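Local coordinates for protein kinase A regulatory subunit, putative (Trypanosoma cruzi, PDB 6FTF) that probably serves as the regulatory subunit of a cAMP-independent protein kinase A, holding the nucleoside analogue 7-cyano-7-deazainosine in each of its two cyclic nucleotide-binding domains, at residues A[31-36]-A[53-58]; A[163-168]-A[269-274]; A[239-244]-A[259-264]. One frame throughout, in Å; residues are numbered along the deposited sequence. Where two conformers were deposited one is given.

Interaction 1 (A[31-36]-A[53-58])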
loop_
_atom_site.group_PDB
_atom_site.type_symbol
_atom_site.label_atom_id
_atom_site.label_comp_id
_atom_site.label_asym_id
_atom_site.label_seq_id
_atom_site.Cartn_x
_atom_site.Cartn_y
_atom_site.Cartn_z
ATOM N N ASP A 31 23.192 8.366 -3.135
ATOM C CA ASP A 31 22.025 9.007 -3.732
ATOM C C ASP A 31 21.180 8.000 -4.508
ATOM O O ASP A 31 19.949 8.062 -4.457
ATOM C CB ASP A 31 22.453 10.172 -4.638
ATOM C CG ASP A 31 22.858 11.424 -3.862
ATOM O OD1 ASP A 31 22.274 11.714 -2.796
ATOM O OD2 ASP A 31 23.757 12.148 -4.345
ATOM N N GLU A 32 21.814 7.066 -5.225
ATOM C CA GLU A 32 21.046 6.018 -5.902
ATOM C C GLU A 32 20.319 5.136 -4.899
ATOM O O GLU A 32 19.148 4.788 -5.097
ATOM C CB GLU A 32 21.947 5.142 -6.774
ATOM C CG GLU A 32 22.433 5.807 -8.036
ATOM C CD GLU A 32 23.547 5.031 -8.724
ATOM O OE1 GLU A 32 24.295 4.275 -8.067
ATOM O OE2 GLU A 32 23.682 5.181 -9.959
ATOM N N MET A 33 21.007 4.728 -3.827
ATOM C CA MET A 33 20.356 3.927 -2.798
ATOM C C MET A 33 19.149 4.653 -2.240
ATOM O O MET A 33 18.077 4.055 -2.079
ATOM C CB MET A 33 21.342 3.606 -1.674
ATOM C CG MET A 33 22.358 2.562 -2.044
ATOM S SD MET A 33 21.574 1.011 -2.508
ATOM C CE MET A 33 20.897 0.466 -0.952
ATOM N N ASN A 34 19.288 5.944 -1.943
ATOM C CA ASN A 34 18.159 6.690 -1.397
ATOM C C ASN A 34 16.974 6.682 -2.356
ATOM O O ASN A 34 15.829 6.478 -1.939
ATOM C CB ASN A 34 18.572 8.126 -1.091
ATOM C CG ASN A 34 19.550 8.212 0.059
ATOM O OD1 ASN A 34 19.695 7.269 0.838
ATOM N ND2 ASN A 34 20.231 9.343 0.167
ATOM N N LEU A 35 17.229 6.937 -3.641
ATOM C CA LEU A 35 16.164 6.974 -4.636
ATOM C C LEU A 35 15.460 5.630 -4.727
ATOM O O LEU A 35 14.225 5.546 -4.671
ATOM C CB LEU A 35 16.765 7.376 -5.987
ATOM C CG LEU A 35 15.825 7.514 -7.189
ATOM C CD1 LEU A 35 16.567 8.188 -8.299
ATOM C CD2 LEU A 35 15.266 6.205 -7.724
ATOM N N ILE A 36 16.235 4.564 -4.878
ATOM C CA ILE A 36 15.643 3.250 -5.093
ATOM C C ILE A 36 14.914 2.794 -3.844
ATOM O O ILE A 36 13.798 2.268 -3.914
ATOM C CB ILE A 36 16.715 2.233 -5.511
ATOM C CG1 ILE A 36 17.395 2.659 -6.807
ATOM C CG2 ILE A 36 16.108 0.889 -5.658
ATOM C CD1 ILE A 36 18.678 1.950 -7.051
ATOM N N ASP A 53 17.009 -5.773 4.238
ATOM C CA ASP A 53 16.595 -6.504 3.045
ATOM C C ASP A 53 16.163 -5.573 1.920
ATOM O O ASP A 53 16.424 -5.866 0.746
ATOM C CB ASP A 53 15.492 -7.500 3.384
ATOM C CG ASP A 53 16.005 -8.686 4.186
ATOM O OD1 ASP A 53 17.244 -8.813 4.359
ATOM O OD2 ASP A 53 15.165 -9.495 4.633
ATOM N N ILE A 54 15.491 -4.467 2.241
ATOM C CA ILE A 54 15.185 -3.440 1.237
ATOM C C ILE A 54 16.460 -3.003 0.535
ATOM O O ILE A 54 16.494 -2.842 -0.692
ATOM C CB ILE A 54 14.476 -2.232 1.896
ATOM C CG1 ILE A 54 13.023 -2.575 2.257
ATOM C CG2 ILE A 54 14.550 -0.983 0.992
ATOM C CD1 ILE A 54 12.103 -2.698 1.074
ATOM N N LYS A 55 17.519 -2.756 1.311
ATOM C CA LYS A 55 18.754 -2.269 0.717
ATOM C C LYS A 55 19.460 -3.356 -0.094
ATOM O O LYS A 55 20.081 -3.041 -1.115
ATOM C CB LYS A 55 19.635 -1.608 1.778
ATOM C CG LYS A 55 19.015 -0.308 2.275
ATOM C CD LYS A 55 19.784 0.325 3.421
ATOM C CE LYS A 55 21.065 0.977 2.946
ATOM N NZ LYS A 55 21.804 1.620 4.079
ATOM N N VAL A 56 19.351 -4.627 0.305
ATOM C CA VAL A 56 19.873 -5.713 -0.528
ATOM C C VAL A 56 19.169 -5.726 -1.875
ATOM O O VAL A 56 19.801 -5.839 -2.934
ATOM C CB VAL A 56 19.730 -7.072 0.188
ATOM C CG1 VAL A 56 20.068 -8.220 -0.744
ATOM C CG2 VAL A 56 20.613 -7.134 1.427
ATOM N N VAL A 57 17.841 -5.650 -1.857
ATOM C CA VAL A 57 17.070 -5.663 -3.091
ATOM C C VAL A 57 17.466 -4.478 -3.963
ATOM O O VAL A 57 17.700 -4.623 -5.167
ATOM C CB VAL A 57 15.564 -5.683 -2.770
ATOM C CG1 VAL A 57 14.743 -5.459 -4.018
ATOM C CG2 VAL A 57 15.171 -7.014 -2.127
ATOM N N ALA A 58 17.562 -3.288 -3.370
ATOM C CA ALA A 58 17.994 -2.107 -4.111
ATOM C C ALA A 58 19.350 -2.321 -4.760
ATOM O O ALA A 58 19.553 -1.973 -5.936
ATOM C CB ALA A 58 17.980 -0.868 -3.221
#

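Interaction 2 (A[163-168]-A[269-274])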
loop_
_atom_site.group_PDB
_atom_site.type_symbol
_atom_site.label_atom_id
_atom_site.label_comp_id
_atom_site.label_asym_id
_atom_site.label_seq_id
_atom_site.Cartn_x
_atom_site.Cartn_y
_atom_site.Cartn_z
ATOM N N VAL A 163 -16.086 -5.382 1.686
ATOM C CA VAL A 163 -15.943 -4.118 2.381
ATOM C C VAL A 163 -16.559 -2.992 1.539
ATOM O O VAL A 163 -16.073 -2.742 0.423
ATOM C CB VAL A 163 -14.473 -3.809 2.690
ATOM C CG1 VAL A 163 -14.316 -2.397 3.225
ATOM C CG2 VAL A 163 -13.921 -4.830 3.685
ATOM N N PRO A 164 -17.561 -2.258 2.045
ATOM C CA PRO A 164 -18.228 -1.253 1.188
ATOM C C PRO A 164 -17.301 -0.233 0.536
ATOM O O PRO A 164 -17.449 0.014 -0.664
ATOM C CB PRO A 164 -19.262 -0.623 2.131
ATOM C CG PRO A 164 -19.618 -1.740 3.051
ATOM C CD PRO A 164 -18.313 -2.477 3.299
ATOM N N PHE A 165 -16.382 0.383 1.271
ATOM C CA PHE A 165 -15.622 1.480 0.686
ATOM C C PHE A 165 -14.621 1.010 -0.352
ATOM O O PHE A 165 -14.079 1.844 -1.082
ATOM C CB PHE A 165 -14.972 2.363 1.762
ATOM C CG PHE A 165 -13.603 1.917 2.234
ATOM C CD1 PHE A 165 -13.465 0.954 3.231
ATOM C CD2 PHE A 165 -12.470 2.513 1.748
ATOM C CE1 PHE A 165 -12.204 0.594 3.691
ATOM C CE2 PHE A 165 -11.223 2.154 2.206
ATOM C CZ PHE A 165 -11.100 1.185 3.183
ATOM N N LEU A 166 -14.409 -0.303 -0.473
ATOM C CA LEU A 166 -13.509 -0.862 -1.467
ATOM C C LEU A 166 -14.237 -1.413 -2.681
ATOM O O LEU A 166 -13.600 -1.982 -3.582
ATOM C CB LEU A 166 -12.656 -1.967 -0.847
ATOM C CG LEU A 166 -11.802 -1.529 0.342
ATOM C CD1 LEU A 166 -11.133 -2.733 0.954
ATOM C CD2 LEU A 166 -10.771 -0.501 -0.047
ATOM N N GLY A 167 -15.550 -1.217 -2.765
ATOM C CA GLY A 167 -16.326 -1.831 -3.822
ATOM C C GLY A 167 -15.958 -1.372 -5.211
ATOM O O GLY A 167 -16.229 -2.094 -6.181
ATOM N N GLY A 168 -15.351 -0.208 -5.335
ATOM C CA GLY A 168 -14.916 0.260 -6.634
ATOM C C GLY A 168 -13.589 -0.297 -7.114
ATOM O O GLY A 168 -13.259 -0.103 -8.291
ATOM N N GLY A 269 -5.293 5.123 -3.371
ATOM C CA GLY A 269 -5.418 6.240 -4.273
ATOM C C GLY A 269 -6.727 6.244 -5.038
ATOM O O GLY A 269 -7.406 7.272 -5.145
ATOM N N PRO A 270 -7.124 5.090 -5.581
ATOM C CA PRO A 270 -8.370 5.047 -6.363
ATOM C C PRO A 270 -9.642 5.286 -5.549
ATOM O O PRO A 270 -10.701 5.524 -6.150
ATOM C CB PRO A 270 -8.355 3.644 -6.989
ATOM C CG PRO A 270 -6.926 3.237 -6.973
ATOM C CD PRO A 270 -6.336 3.853 -5.737
ATOM N N VAL A 271 -9.588 5.232 -4.219
ATOM C CA VAL A 271 -10.773 5.481 -3.410
ATOM C C VAL A 271 -10.624 6.718 -2.536
ATOM O O VAL A 271 -11.426 6.929 -1.629
ATOM C CB VAL A 271 -11.200 4.247 -2.591
ATOM C CG1 VAL A 271 -11.586 3.097 -3.529
ATOM C CG2 VAL A 271 -10.113 3.830 -1.637
ATOM N N ILE A 272 -9.629 7.559 -2.804
ATOM C CA ILE A 272 -9.468 8.772 -2.006
ATOM C C ILE A 272 -10.721 9.634 -2.063
ATOM O O ILE A 272 -11.140 10.193 -1.042
ATOM C CB ILE A 272 -8.191 9.529 -2.415
ATOM C CG1 ILE A 272 -6.970 8.821 -1.829
ATOM C CG2 ILE A 272 -8.234 10.977 -1.948
ATOM C CD1 ILE A 272 -5.640 9.355 -2.330
ATOM N N ASP A 273 -11.348 9.762 -3.235
ATOM C CA ASP A 273 -12.554 10.577 -3.298
ATOM C C ASP A 273 -13.702 9.953 -2.511
ATOM O O ASP A 273 -14.531 10.682 -1.954
ATOM C CB ASP A 273 -12.929 10.868 -4.752
ATOM C CG ASP A 273 -11.952 11.842 -5.422
ATOM O OD1 ASP A 273 -11.557 12.837 -4.778
ATOM O OD2 ASP A 273 -11.577 11.610 -6.591
ATOM N N VAL A 274 -13.749 8.628 -2.400
ATOM C CA VAL A 274 -14.724 7.990 -1.522
ATOM C C VAL A 274 -14.452 8.368 -0.068
ATOM O O VAL A 274 -15.366 8.722 0.684
ATOM C CB VAL A 274 -14.709 6.464 -1.726
ATOM C CG1 VAL A 274 -15.619 5.763 -0.722
ATOM C CG2 VAL A 274 -15.129 6.126 -3.155
#

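Interaction 3 (A[239-244]-A[259-264])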
loop_
_atom_site.group_PDB
_atom_site.type_symbol
_atom_site.label_atom_id
_atom_site.label_comp_id
_atom_site.label_asym_id
_atom_site.label_seq_id
_atom_site.Cartn_x
_atom_site.Cartn_y
_atom_site.Cartn_z
ATOM N N LEU A 239 -5.311 12.084 4.827
ATOM C CA LEU A 239 -5.917 12.974 3.839
ATOM C C LEU A 239 -5.494 14.412 4.067
ATOM O O LEU A 239 -5.247 15.153 3.105
ATOM C CB LEU A 239 -7.441 12.886 3.919
ATOM C CG LEU A 239 -8.035 11.551 3.461
ATOM C CD1 LEU A 239 -9.496 11.477 3.815
ATOM C CD2 LEU A 239 -7.867 11.331 1.961
ATOM N N ASN A 240 -5.444 14.845 5.333
ATOM C CA ASN A 240 -5.316 16.257 5.664
ATOM C C ASN A 240 -4.025 16.589 6.397
ATOM O O ASN A 240 -3.847 17.731 6.839
ATOM C CB ASN A 240 -6.565 16.723 6.403
ATOM C CG ASN A 240 -7.781 16.734 5.499
ATOM O OD1 ASN A 240 -7.670 17.104 4.316
ATOM N ND2 ASN A 240 -8.935 16.346 6.020
ATOM N N ASN A 241 -3.106 15.636 6.502
ATOM C CA ASN A 241 -1.737 15.880 6.956
ATOM C C ASN A 241 -1.676 16.553 8.328
ATOM O O ASN A 241 -1.064 17.612 8.510
ATOM C CB ASN A 241 -0.964 16.691 5.917
ATOM C CG ASN A 241 -0.699 15.918 4.668
ATOM O OD1 ASN A 241 -0.299 14.764 4.708
ATOM N ND2 ASN A 241 -0.922 16.556 3.535
ATOM N N HIS A 242 -2.261 15.884 9.319
ATOM C CA HIS A 242 -2.203 16.385 10.690
ATOM C C HIS A 242 -2.086 15.207 11.653
ATOM O O HIS A 242 -2.347 14.054 11.291
ATOM C CB HIS A 242 -3.404 17.285 11.025
ATOM C CG HIS A 242 -4.733 16.622 10.831
ATOM N ND1 HIS A 242 -5.212 15.646 11.674
ATOM C CD2 HIS A 242 -5.680 16.780 9.873
ATOM C CE1 HIS A 242 -6.389 15.230 11.238
ATOM N NE2 HIS A 242 -6.699 15.904 10.148
ATOM N N ARG A 243 -1.693 15.501 12.888
ATOM C CA ARG A 243 -1.637 14.479 13.925
ATOM C C ARG A 243 -3.049 14.035 14.295
ATOM O O ARG A 243 -4.037 14.677 13.977
ATOM C CB ARG A 243 -0.855 14.993 15.140
ATOM C CG ARG A 243 0.613 15.277 14.836
ATOM C CD ARG A 243 1.372 15.747 16.050
ATOM N NE ARG A 243 1.726 14.677 16.981
ATOM C CZ ARG A 243 2.857 13.979 16.937
ATOM N NH1 ARG A 243 3.730 14.152 15.979
ATOM N NH2 ARG A 243 3.108 13.078 17.878
ATOM N N THR A 244 -3.145 12.913 14.993
ATOM C CA THR A 244 -4.459 12.346 15.279
ATOM C C THR A 244 -5.255 13.255 16.202
ATOM O O THR A 244 -4.731 13.839 17.156
ATOM C CB THR A 244 -4.345 10.940 15.864
ATOM O OG1 THR A 244 -3.579 11.010 17.053
ATOM C CG2 THR A 244 -3.703 9.962 14.893
ATOM N N LEU A 259 -2.922 -0.931 7.577
ATOM C CA LEU A 259 -2.181 -0.412 6.438
ATOM C C LEU A 259 -1.306 0.761 6.876
ATOM O O LEU A 259 -1.791 1.691 7.525
ATOM C CB LEU A 259 -3.195 0.097 5.426
ATOM C CG LEU A 259 -2.625 0.735 4.177
ATOM C CD1 LEU A 259 -1.953 -0.291 3.277
ATOM C CD2 LEU A 259 -3.705 1.471 3.404
ATOM N N ASN A 260 -0.035 0.737 6.509
ATOM C CA ASN A 260 0.836 1.862 6.815
ATOM C C ASN A 260 0.638 3.020 5.843
ATOM O O ASN A 260 0.403 2.835 4.652
ATOM C CB ASN A 260 2.297 1.417 6.812
ATOM C CG ASN A 260 3.215 2.460 7.420
ATOM O OD1 ASN A 260 3.778 3.305 6.725
ATOM N ND2 ASN A 260 3.313 2.453 8.731
ATOM N N ARG A 261 0.819 4.231 6.373
ATOM C CA ARG A 261 0.672 5.448 5.588
ATOM C C ARG A 261 1.541 5.447 4.340
ATOM O O ARG A 261 1.144 6.017 3.332
ATOM C CB ARG A 261 0.989 6.656 6.472
ATOM C CG ARG A 261 0.613 7.979 5.890
ATOM C CD ARG A 261 0.833 9.058 6.922
ATOM N NE ARG A 261 0.458 10.363 6.422
ATOM C CZ ARG A 261 0.570 11.485 7.138
ATOM N NH1 ARG A 261 1.039 11.447 8.379
ATOM N NH2 ARG A 261 0.227 12.643 6.602
ATOM N N ARG A 262 2.716 4.821 4.387
ATOM C CA ARG A 262 3.591 4.843 3.215
ATOM C C ARG A 262 2.988 4.123 2.018
ATOM O O ARG A 262 3.421 4.372 0.887
ATOM C CB ARG A 262 4.973 4.275 3.541
ATOM C CG ARG A 262 5.006 2.814 3.917
ATOM C CD ARG A 262 6.288 2.447 4.697
ATOM N NE ARG A 262 6.283 1.100 5.301
ATOM C CZ ARG A 262 6.909 0.032 4.806
ATOM N NH1 ARG A 262 7.594 0.105 3.669
ATOM N NH2 ARG A 262 6.854 -1.126 5.442
ATOM N N HIS A 263 2.002 3.252 2.237
ATOM C CA HIS A 263 1.357 2.507 1.167
ATOM C C HIS A 263 -0.007 3.061 0.811
ATOM O O HIS A 263 -0.661 2.538 -0.098
ATOM C CB HIS A 263 1.236 1.051 1.579
ATOM C CG HIS A 263 2.555 0.404 1.815
ATOM N ND1 HIS A 263 2.877 -0.222 2.993
ATOM C CD2 HIS A 263 3.665 0.341 1.032
ATOM C CE1 HIS A 263 4.118 -0.674 2.922
ATOM N NE2 HIS A 263 4.621 -0.331 1.744
ATOM N N PHE A 264 -0.442 4.135 1.461
ATOM C CA PHE A 264 -1.800 4.637 1.276
ATOM C C PHE A 264 -2.046 5.072 -0.158
ATOM O O PHE A 264 -3.061 4.714 -0.759
ATOM C CB PHE A 264 -2.030 5.791 2.254
ATOM C CG PHE A 264 -3.363 6.462 2.127
ATOM C CD1 PHE A 264 -4.523 5.817 2.510
ATOM C CD2 PHE A 264 -3.449 7.771 1.684
ATOM C CE1 PHE A 264 -5.749 6.450 2.420
ATOM C CE2 PHE A 264 -4.672 8.410 1.610
ATOM C CZ PHE A 264 -5.823 7.741 1.973
#

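Interaction 1 (A[31-36]-A[53-58])
Met33 and Ile36 pack on Lys55 and Ala58 where helix 30-42 meets helix 51-60, a helical pair that corresponds to the N3A motif of the first cyclic nucleotide-binding domain. The axes of the two short segments approach to 9.8 Å, and their directions lie 111° apart. At the buried end the backbones come nearest, with Ile36 CA 5.9 Å from Ala58 CA. The small Ala58 side chain is consistent with this close approach: Ile36 CG2, the branch anti to the backbone N, reaches Ala58 CB at 3.5 Å. In the Met33 conformer described here, bends at chi2 (-59°) and chi3 (-68°) fold the thioether toward helix 51-60. Its terminal CE then lies 3.7 Å from Lys55 CB, the two side chains crossing at about a right angle. The same methyl is 3.9 Å from Ala58 CB and also rests near the Lys55 carbonyl, so the link is van der Waals throughout. Thr37 extends the packing as the next residue of helix 30-42 to touch Lys55 and Ala58, while Ile36 leans on Trp134 of the barrel. Two consecutive helices joined by a short loop and packed against the barrel match the N3A motif of cyclic nucleotide-binding domains.

Interaction 2 (A[163-168]-A[269-274])
Phe165, in the short 3-10 turn 164-166, meets Val271 and Val274 at the start of helix 272-275. The turn joins helix 149-160 to helix 171-178, an order that matches the helix, 3-10 loop, helix layout of the N3A motif in the second cyclic nucleotide-binding domain. The helices on the other side follow the last barrel strand, in the position of the B/C helical region of this family.

The contact is apolar. Val271 CG2 approaches the Phe165 ring obliquely, 4.3 Å from CD2. Val274 meets the same residue closer to its backbone, with CG1 4.3 Å from Phe165 CB. Val271 CG1, turned anti to its carbonyl carbon (chi1 -63°), points instead at the backbone, 3.7 Å from Phe165 O. One valine therefore touches both the ring and the peptide of Phe165.

Further packing surrounds the ring. Phe165 CG sits between the backbone N and the carbonyl carbon (chi1 88°), and Leu166 CD2 lies 3.5 Å above one face, offset toward the rim. His232 meets the same ring with planes about 55° apart, tying the turn to the barrel, and Leu166 continues onto Leu268 and Leu177. The Phe165 side chain is about 11 Å from a bound 7-cyano-7-deazainosine. In relatives, the N3A motif and the B/C region move with respect to each other when ligand binds; the packing here is the one seen with 7-cyano-7-deazainosine bound.

Backbone hydrogen bonds shape each partner separately. The turn is closed by Leu166 N to Val163 O and by Gly167 N to Pro164 O, each 3.1 Å long. Val271 holds the N-cap position, and Ile272, the first residue of the helix, donates its N to Gly269 O at 3.2 Å.

Interaction 3 (A[239-244]-A[259-264])
Leu239, near the end of the phosphate-binding-cassette helix 235-240, and Asn241, just after it, meet Phe264 and Arg261 just beyond the last barrel strand, 254-260, of the second cyclic nucleotide-binding domain. The apolar half is a methyl against a ring rim: Leu239 CD2 lies at the edge of Phe264, near the ring plane and 4.1 Å from CZ. These side chains cross at about a right angle, and Ile272 and Leu275 of the following helix touch both of them. Phe238 adds an edge-to-face ring contact with Phe264, giving the cassette a second hold on this residue.

The polar half is looser. Arg261 leaves its backbone with CG anti to N (chi1 -168°) and runs extended to NE, which carries the guanidinium to Asn241, the first residue to leave the helix, with positive phi. There NH2 donates to Asn241 OD1 over 2.9 Å, but the N-H...O angle of 116° makes this a weak bond. Amide and guanidinium planes are nearly coplanar, 23° apart, with OD1 at the guanidinium edge. The stronger partner of NH2 is Ser299 O, and Ser299 also makes a backbone hydrogen bond with Asn241, joining the C-terminal tail to this corner. Beside the strand end, Asn260 OD1 accepts from Arg262 N at 3.0 Å, forming an Asx turn.

How the interactions relate
Interaction 1 lies in the first cyclic nucleotide-binding domain and comes first along the chain; interactions 2 and 3 belong to the second, with interaction 3 nested inside the loop that interaction 2 closes. The centres of interactions 1 and 2 are about 31 Å apart, on opposite sides of the chain's centre. Interactions 1 and 3 come to about 6 Å between nearest atoms without touching. Interactions 2 and 3, about 16 Å apart by centres, do touch: Ile272 CG2 packs 3.9 Å from Leu239 CD2. Segment 269-274 thus packs on both the N3A turn and the cassette helix; in relatives these elements shift together on ligand binding, and this may hold here.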